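PDB 7B7J: secretion protein Snm4 from Mycobacterium xenopi, which is probably a component of the membrane pore complex of the mycobacterial ESX-5 type VII secretion system, contributing a cytosolic ubiquitin-like domain. Local coordinates for residues Pro85-Ser88 against Leu89-Glu93. Sequence-based numbering, arbitrary orientation.
Sequences PNLS and LTEQE
S88 and E91 hold each other by two reciprocal hydrogen bonds. The hydroxyl OG of S88 accepts the backbone N-H of E91 in a fairly straight bond (S88 OG to E91 N 3.0 Å), while the carboxylate of E91 reaches to the backbone N-H of S88. This second bond is nearly straight, with E91 OE1 2.9 Å from S88 N and an angle of 173°, and it uses the anti lone pair of OE1, the one turned away from OE2. The torsion of S88 (chi1 73°) sets OG between its own backbone N and carbonyl carbon, which turns it to the E91 N-H. In E91, chi1 of -79° puts CG beside the backbone N and directs the extended chain past S88 OG, 3.4 Å from E91 CG, before OE1 arrives at the serine amide.

The reciprocal pair is that of a capping box, S88 in the N-cap place and E91 three residues on, at the head of a single helical turn. In the ubiquitin-like fold of this domain, the turn sits in the connection between strands 70-76 and 99-107, near the start of helix 42-60, where L89 packs on I42 and M45.

L87, just before the cap, crosses the side chain of E91 at about a right angle, its CD2 lying 3.6 Å from E91 OE1. CD1 of L87 meets CG of Q92 at 3.9 Å. Q92 comes back along the turn with its chain extended, and its NE2 makes a weak hydrogen bond to the carbonyl oxygen of S88 (3.3 Å), which also receives a weak hydrogen bond from the Q92 backbone N. At the other end of the amide, Q92 OE1 accepts the backbone N-H of R84, fixing which way the group is turned, and T90 OG1 is hydrogen-bonded to the carbonyl oxygen of A38.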
loop_
_atom_site.group_PDB
_atom_site.type_symbol
_atom_site.label_atom_id
_atom_site.label_comp_id
_atom_site.label_asym_id
_atom_site.label_seq_id
_atom_site.Cartn_x
_atom_site.Cartn_y
_atom_site.Cartn_z
ATOM N N PRO A 85 2.715 -10.146 -4.963
ATOM C CA PRO A 85 1.556 -10.337 -4.103
ATOM C C PRO A 85 1.792 -11.512 -3.167
ATOM O O PRO A 85 1.189 -11.510 -2.033
ATOM C CB PRO A 85 0.407 -10.624 -5.062
ATOM C CG PRO A 85 1.170 -11.164 -6.242
ATOM C CD PRO A 85 2.360 -10.255 -6.411
ATOM N N ASN A 86 2.500 -12.487 -3.671
ATOM C CA ASN A 86 2.609 -13.786 -2.941
ATOM C C ASN A 86 3.756 -13.793 -1.871
ATOM O O ASN A 86 3.886 -14.744 -1.160
ATOM C CB ASN A 86 2.901 -14.928 -3.890
ATOM C CG ASN A 86 4.098 -14.600 -4.807
ATOM O OD1 ASN A 86 4.220 -13.556 -5.538
ATOM N ND2 ASN A 86 4.987 -15.604 -4.897
ATOM N N LEU A 87 4.481 -12.770 -1.686
ATOM C CA LEU A 87 5.576 -12.692 -0.700
ATOM C C LEU A 87 5.261 -11.615 0.304
ATOM O O LEU A 87 4.454 -10.619 0.078
ATOM C CB LEU A 87 6.855 -12.386 -1.478
ATOM C CG LEU A 87 7.405 -13.376 -2.486
ATOM C CD1 LEU A 87 8.661 -12.746 -2.990
ATOM C CD2 LEU A 87 7.698 -14.688 -1.855
ATOM N N SER A 88 5.845 -11.818 1.480
ATOM C CA SER A 88 5.811 -10.863 2.614
ATOM C C SER A 88 6.617 -9.568 2.323
ATOM O O SER A 88 7.558 -9.573 1.530
ATOM C CB SER A 88 6.061 -11.485 4.009
ATOM O OG SER A 88 7.471 -11.778 4.026
ATOM N N LEU A 89 6.366 -8.571 3.216
ATOM C CA LEU A 89 7.280 -7.435 3.310
ATOM C C LEU A 89 8.710 -7.929 3.573
ATOM O O LEU A 89 9.663 -7.463 2.931
ATOM C CB LEU A 89 6.827 -6.520 4.413
ATOM C CG LEU A 89 5.516 -5.808 4.143
ATOM C CD1 LEU A 89 4.891 -5.164 5.432
ATOM C CD2 LEU A 89 5.586 -4.787 3.009
ATOM N N THR A 90 8.855 -8.739 4.624
ATOM C CA THR A 90 10.230 -9.206 4.995
ATOM C C THR A 90 10.897 -9.879 3.790
ATOM O O THR A 90 12.130 -9.611 3.558
ATOM C CB THR A 90 10.173 -10.129 6.219
ATOM O OG1 THR A 90 9.569 -9.289 7.202
ATOM C CG2 THR A 90 11.460 -10.786 6.654
ATOM N N GLU A 91 10.187 -10.770 3.157
ATOM C CA GLU A 91 10.815 -11.532 2.023
ATOM C C GLU A 91 11.206 -10.610 0.918
ATOM O O GLU A 91 12.140 -11.009 0.145
ATOM C CB GLU A 91 9.788 -12.500 1.533
ATOM C CG GLU A 91 9.647 -13.752 2.413
ATOM C CD GLU A 91 8.485 -14.681 2.030
ATOM O OE1 GLU A 91 7.384 -14.245 1.666
ATOM O OE2 GLU A 91 8.582 -15.887 2.235
ATOM N N GLN A 92 10.623 -9.419 0.763
ATOM C CA GLN A 92 10.861 -8.476 -0.320
ATOM C C GLN A 92 11.801 -7.404 0.195
ATOM O O GLN A 92 11.858 -6.339 -0.446
ATOM C CB GLN A 92 9.535 -7.964 -0.917
ATOM C CG GLN A 92 8.813 -9.147 -1.475
ATOM C CD GLN A 92 7.573 -8.677 -2.141
ATOM O OE1 GLN A 92 7.651 -8.344 -3.358
ATOM N NE2 GLN A 92 6.437 -8.811 -1.503
ATOM N N GLU A 93 12.312 -7.497 1.380
ATOM C CA GLU A 93 13.291 -6.548 1.994
ATOM C C GLU A 93 12.670 -5.201 2.145
ATOM O O GLU A 93 13.300 -4.142 2.002
ATOM C CB GLU A 93 14.501 -6.419 1.113
ATOM C CG GLU A 93 15.311 -7.650 0.983
ATOM C CD GLU A 93 16.571 -7.406 0.141
ATOM O OE1 GLU A 93 17.652 -7.478 0.684
ATOM O OE2 GLU A 93 16.480 -7.022 -1.070
#